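Local coordinates for beta-N-acetylglucosaminidase-like protein Glycoside hydrolase family 20 (Flavobacterium johnsoniae, PDB 6YHH) that probably acts as a beta-N-acetylhexosaminidase, splitting N-acetylglucosamine from chitin-derived oligosaccharides during bacterial chitin degradation, at residues E527-C532 with A557-P562; I616-K621 with K655-V660. All coordinates share one frame; numbering follows the deposited sequence.

How the contacts relate
Contacts 1 and 2 are neighbours in the C-terminal helical part of the chain, their centres about 11 Å apart, and they follow one another in sequence. Strand 532-534, entered from contact 1, pairs antiparallel with strand 660-662, entered from contact 2, so a small two-stranded sheet ties them together. They also touch directly: Ala557 CB lies 3.4 Å from Ala658 O, and Phe528 CZ lies 3.5 Å from Ser620 CA. Contact 1 lies nearer the middle of the chain, about 19 Å from its centre to that of the chain against about 27 Å for contact 2, and is buried where contact 2 is only partly so. Both are structural packing away from Glu317, the predicted proton donor of the barrel domain.

Contact 1: residues E527-C532 with A557-P562; sequences EFTNVC and ADACTP
Thr529 and Cys560 bring their CA atoms to 5.4 Å where the end of helix 523-529 meets the turn leaving the short helix 556-559. This is buried helix-end packing in the C-terminal helical region of a GH20 enzyme, and no direct hydrogen bond crosses it. A water joins the backbones instead, 2.8 Å from Thr529 O and probably donating to it. The same water accepts from Thr561 N at 2.9 Å, while Thr529 O also takes Cys532 N within its own segment.

Among the side chains, Cys560 SG does most of the touching. With SG anti to its carbonyl carbon (chi1 -63°), it sits against Cys532 CB at 3.8 Å. It meets Thr529 as well, with CB of that residue 4.0 Å from the sulfur. Thr529 CG2 reaches on to Ala559 CB at 4.2 Å, whereas its OG1 is bonded outside this contact, to Asn526 O in its own helix and to Lys509 NZ of helix 507-517. Arg463, in helix 460-464, holds the other segment through Ala557 O and Cys560 O, tying the turn to the catalytic domain.

The two cysteines are not a disulfide, for Cys532 SG stands 5.1 Å from Cys560 SG. The Cys532 sulfur turns instead to the Phe528 ring, lying 3.5 Å above its plane, over one face and offset toward the rim.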
loop_
_atom_site.group_PDB
_atom_site.type_symbol
_atom_site.label_atom_id
_atom_site.label_comp_id
_atom_site.label_asym_id
_atom_site.label_seq_id
_atom_site.Cartn_x
_atom_site.Cartn_y
_atom_site.Cartn_z
ATOM N N GLU A 527 -19.686 -10.772 -5.009
ATOM C CA GLU A 527 -20.444 -11.170 -6.193
ATOM C C GLU A 527 -21.365 -10.104 -6.685
ATOM O O GLU A 527 -21.592 -9.944 -7.912
ATOM C CB GLU A 527 -21.224 -12.500 -5.934
ATOM C CG GLU A 527 -20.286 -13.644 -5.668
ATOM C CD GLU A 527 -20.952 -14.892 -5.129
ATOM O OE1 GLU A 527 -22.045 -14.831 -4.541
ATOM O OE2 GLU A 527 -20.279 -15.976 -5.250
ATOM N N PHE A 528 -21.971 -9.348 -5.781
ATOM C CA PHE A 528 -22.858 -8.244 -6.219
ATOM C C PHE A 528 -22.034 -7.115 -6.910
ATOM O O PHE A 528 -22.551 -6.494 -7.848
ATOM C CB PHE A 528 -23.682 -7.673 -5.071
ATOM C CG PHE A 528 -24.922 -6.929 -5.539
ATOM C CD1 PHE A 528 -25.869 -7.570 -6.369
ATOM C CD2 PHE A 528 -25.180 -5.642 -5.163
ATOM C CE1 PHE A 528 -26.942 -6.846 -6.869
ATOM C CE2 PHE A 528 -26.273 -4.933 -5.627
ATOM C CZ PHE A 528 -27.174 -5.559 -6.480
ATOM N N THR A 529 -20.782 -6.859 -6.510
ATOM C CA THR A 529 -19.997 -5.872 -7.266
ATOM C C THR A 529 -19.852 -6.270 -8.708
ATOM O O THR A 529 -19.719 -5.418 -9.593
ATOM C CB THR A 529 -18.599 -5.591 -6.739
ATOM O OG1 THR A 529 -17.776 -6.747 -6.991
ATOM C CG2 THR A 529 -18.595 -5.232 -5.320
ATOM N N ASN A 530 -19.928 -7.582 -9.006
ATOM C CA ASN A 530 -19.747 -8.078 -10.353
ATOM C C ASN A 530 -20.898 -7.904 -11.326
ATOM O O ASN A 530 -20.758 -8.263 -12.524
ATOM C CB ASN A 530 -19.238 -9.538 -10.307
ATOM C CG ASN A 530 -17.877 -9.664 -9.680
ATOM O OD1 ASN A 530 -17.058 -8.746 -9.720
ATOM N ND2 ASN A 530 -17.610 -10.831 -9.163
ATOM N N VAL A 531 -21.999 -7.260 -10.883
ATOM C CA VAL A 531 -23.053 -6.765 -11.725
ATOM C C VAL A 531 -23.329 -5.298 -11.581
ATOM O O VAL A 531 -24.240 -4.815 -12.203
ATOM C CB VAL A 531 -24.353 -7.563 -11.593
ATOM C CG1 VAL A 531 -24.118 -8.950 -12.151
ATOM C CG2 VAL A 531 -24.945 -7.583 -10.161
ATOM N N CYS A 532 -22.506 -4.583 -10.814
ATOM C CA CYS A 532 -22.779 -3.164 -10.521
ATOM C C CYS A 532 -21.562 -2.267 -10.936
ATOM O O CYS A 532 -20.430 -2.721 -10.918
ATOM C CB CYS A 532 -23.032 -2.931 -9.060
ATOM S SG CYS A 532 -24.537 -3.653 -8.395
ATOM N N ALA A 557 -20.049 1.933 -3.864
ATOM C CA ALA A 557 -19.632 2.482 -5.160
ATOM C C ALA A 557 -18.109 2.469 -5.355
ATOM O O ALA A 557 -17.627 2.290 -6.467
ATOM C CB ALA A 557 -20.148 3.888 -5.352
ATOM N N ASP A 558 -17.388 2.611 -4.230
ATOM C CA ASP A 558 -15.930 2.623 -4.236
ATOM C C ASP A 558 -15.320 1.269 -4.479
ATOM O O ASP A 558 -14.203 1.206 -4.926
ATOM C CB ASP A 558 -15.447 3.245 -2.931
ATOM C CG ASP A 558 -16.107 4.554 -2.726
ATOM O OD1 ASP A 558 -15.884 5.443 -3.614
ATOM O OD2 ASP A 558 -16.848 4.740 -1.757
ATOM N N ALA A 559 -16.075 0.177 -4.252
ATOM C CA ALA A 559 -15.672 -1.182 -4.591
ATOM C C ALA A 559 -16.057 -1.635 -5.955
ATOM O O ALA A 559 -15.530 -2.627 -6.460
ATOM C CB ALA A 559 -16.318 -2.138 -3.552
ATOM N N CYS A 560 -16.901 -0.848 -6.638
ATOM C CA CYS A 560 -17.326 -1.197 -7.982
ATOM C C CYS A 560 -16.530 -0.479 -9.092
ATOM O O CYS A 560 -15.925 0.620 -8.867
ATOM C CB CYS A 560 -18.821 -0.891 -8.191
ATOM S SG CYS A 560 -19.903 -1.854 -7.133
ATOM N N THR A 561 -16.502 -1.152 -10.270
ATOM C CA THR A 561 -15.788 -0.625 -11.418
ATOM C C THR A 561 -16.599 -0.799 -12.668
ATOM O O THR A 561 -17.484 -1.635 -12.666
ATOM C CB THR A 561 -14.419 -1.335 -11.553
ATOM O OG1 THR A 561 -14.588 -2.751 -11.340
ATOM C CG2 THR A 561 -13.506 -0.862 -10.448
ATOM N N PRO A 562 -16.280 -0.103 -13.786
ATOM C CA PRO A 562 -16.948 -0.416 -15.075
ATOM C C PRO A 562 -16.569 -1.793 -15.591
ATOM O O PRO A 562 -15.725 -2.468 -15.015
ATOM C CB PRO A 562 -16.394 0.634 -16.052
ATOM C CG PRO A 562 -15.463 1.494 -15.248
ATOM C CD PRO A 562 -15.220 0.895 -13.936
HETATM O O HOH W 1 -17.766 -3.720 -10.715
#

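Contact 2: residues I616-K621 with K655-V660; sequences ILPLSK and KDHADV
The first turn of helix 617-634 packs against the loop that runs into strand 660-662, with the ring of His657 laid against Pro618. The meeting is a CH-pi contact: Pro618 CB stands over one face of the imidazole, 3.6 Å from the ring centroid and 16° off the normal, shifted toward the CE1 and NE2 rim. His657 CG lies anti to its own carbonyl carbon (chi1 -54°), which swings the imidazole across to Pro618.

Behind it the loop folds into a tight turn, Ala658 and Asp659 both in left-handed backbone conformations, and Val660 N bonds back to His657 O at 3.2 Å. That turn presents two apolar groups to the helix. Ala658 CB meets Ile616 CG2 at 3.8 Å, and Val660 CG2 lies 3.7 Å from Leu619 CD2. Phe528 and Phe556 extend this apolar patch inward.

With an alanine in place of His657, Pro618 CB would probably lose the ring face it packs on and Lys622 NZ its imidazole partner. Since that lysine is hydrogen-bonded to NE2, the imidazole nitrogen probably serves as the acceptor, consistent with a neutral ring protonated on ND1.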
loop_
_atom_site.group_PDB
_atom_site.type_symbol
_atom_site.label_atom_id
_atom_site.label_comp_id
_atom_site.label_asym_id
_atom_site.label_seq_id
_atom_site.Cartn_x
_atom_site.Cartn_y
_atom_site.Cartn_z
ATOM N N ILE A 616 -27.557 -1.053 -0.489
ATOM C CA ILE A 616 -27.587 -1.853 -1.668
ATOM C C ILE A 616 -28.743 -2.821 -1.685
ATOM O O ILE A 616 -29.078 -3.332 -2.748
ATOM C CB ILE A 616 -26.315 -2.617 -1.995
ATOM C CG1 ILE A 616 -25.944 -3.545 -0.940
ATOM C CG2 ILE A 616 -25.207 -1.594 -2.266
ATOM C CD1 ILE A 616 -24.728 -4.409 -1.316
ATOM N N LEU A 617 -29.358 -3.045 -0.539
ATOM C CA LEU A 617 -30.477 -4.038 -0.501
ATOM C C LEU A 617 -31.576 -3.744 -1.516
ATOM O O LEU A 617 -32.144 -4.672 -2.110
ATOM C CB LEU A 617 -31.051 -4.159 0.943
ATOM C CG LEU A 617 -30.126 -4.819 1.976
ATOM C CD1 LEU A 617 -30.889 -4.919 3.264
ATOM C CD2 LEU A 617 -29.548 -6.172 1.533
ATOM N N PRO A 618 -31.981 -2.470 -1.720
ATOM C CA PRO A 618 -33.079 -2.275 -2.658
ATOM C C PRO A 618 -32.709 -2.714 -4.072
ATOM O O PRO A 618 -33.552 -3.243 -4.844
ATOM C CB PRO A 618 -33.317 -0.761 -2.624
ATOM C CG PRO A 618 -32.846 -0.385 -1.213
ATOM C CD PRO A 618 -31.636 -1.228 -0.994
ATOM N N LEU A 619 -31.427 -2.587 -4.418
ATOM C CA LEU A 619 -30.963 -2.867 -5.728
ATOM C C LEU A 619 -30.848 -4.390 -5.924
ATOM O O LEU A 619 -31.276 -4.965 -6.956
ATOM C CB LEU A 619 -29.591 -2.168 -5.999
ATOM C CG LEU A 619 -29.160 -2.145 -7.477
ATOM C CD1 LEU A 619 -30.102 -1.370 -8.347
ATOM C CD2 LEU A 619 -27.717 -1.555 -7.651
ATOM N N SER A 620 -30.349 -5.081 -4.916
ATOM C CA SER A 620 -30.191 -6.530 -4.996
ATOM C C SER A 620 -31.575 -7.170 -4.935
ATOM O O SER A 620 -31.815 -8.170 -5.586
ATOM C CB SER A 620 -29.247 -7.101 -3.943
ATOM O OG SER A 620 -29.695 -6.886 -2.556
ATOM N N LYS A 621 -32.527 -6.540 -4.221
ATOM C CA LYS A 621 -33.906 -7.065 -4.210
ATOM C C LYS A 621 -34.534 -6.896 -5.562
ATOM O O LYS A 621 -35.143 -7.851 -6.120
ATOM C CB LYS A 621 -34.736 -6.379 -3.157
ATOM C CG LYS A 621 -36.212 -6.708 -3.338
ATOM C CD LYS A 621 -37.069 -6.225 -2.210
ATOM C CE LYS A 621 -38.565 -6.465 -2.503
ATOM N NZ LYS A 621 -38.860 -7.861 -2.853
ATOM N N LYS A 655 -31.052 4.347 -10.771
ATOM C CA LYS A 655 -29.729 4.962 -10.437
ATOM C C LYS A 655 -29.767 5.476 -9.015
ATOM O O LYS A 655 -28.870 6.244 -8.633
ATOM C CB LYS A 655 -29.452 6.108 -11.412
ATOM C CG LYS A 655 -29.682 5.766 -12.903
ATOM C CD LYS A 655 -28.809 4.724 -13.440
ATOM C CE LYS A 655 -28.984 4.611 -14.965
ATOM N NZ LYS A 655 -28.142 3.536 -15.484
ATOM N N ASP A 656 -30.826 5.217 -8.262
ATOM C CA ASP A 656 -31.025 5.831 -6.968
ATOM C C ASP A 656 -30.324 5.183 -5.774
ATOM O O ASP A 656 -30.396 5.721 -4.638
ATOM C CB ASP A 656 -32.519 5.839 -6.630
ATOM C CG ASP A 656 -33.335 6.719 -7.544
ATOM O OD1 ASP A 656 -32.810 7.553 -8.242
ATOM O OD2 ASP A 656 -34.545 6.506 -7.452
ATOM N N HIS A 657 -29.673 4.035 -5.940
ATOM C CA HIS A 657 -29.146 3.283 -4.810
ATOM C C HIS A 657 -27.624 3.208 -4.892
ATOM O O HIS A 657 -27.049 2.682 -5.837
ATOM C CB HIS A 657 -29.697 1.865 -4.772
ATOM C CG HIS A 657 -31.162 1.843 -4.793
ATOM N ND1 HIS A 657 -31.907 2.446 -3.818
ATOM C CD2 HIS A 657 -32.026 1.396 -5.725
ATOM C CE1 HIS A 657 -33.197 2.353 -4.131
ATOM N NE2 HIS A 657 -33.295 1.685 -5.260
ATOM N N ALA A 658 -26.989 3.752 -3.848
ATOM C CA ALA A 658 -25.540 3.530 -3.590
ATOM C C ALA A 658 -24.633 4.138 -4.646
ATOM O O ALA A 658 -23.450 3.813 -4.678
ATOM C CB ALA A 658 -25.224 2.097 -3.307
ATOM N N ASP A 659 -25.150 5.026 -5.521
ATOM C CA ASP A 659 -24.365 5.590 -6.603
ATOM C C ASP A 659 -23.748 4.528 -7.483
ATOM O O ASP A 659 -22.694 4.697 -8.028
ATOM C CB ASP A 659 -23.312 6.598 -6.037
ATOM C CG ASP A 659 -23.930 7.954 -5.666
ATOM O OD1 ASP A 659 -25.068 8.272 -6.159
ATOM O OD2 ASP A 659 -23.359 8.714 -4.823
ATOM N N VAL A 660 -24.506 3.453 -7.700
ATOM C CA VAL A 660 -24.136 2.490 -8.707
ATOM C C VAL A 660 -25.378 2.172 -9.560
ATOM O O VAL A 660 -26.501 2.559 -9.196
ATOM C CB VAL A 660 -23.628 1.157 -8.123
ATOM C CG1 VAL A 660 -22.392 1.368 -7.282
ATOM C CG2 VAL A 660 -24.686 0.460 -7.273
#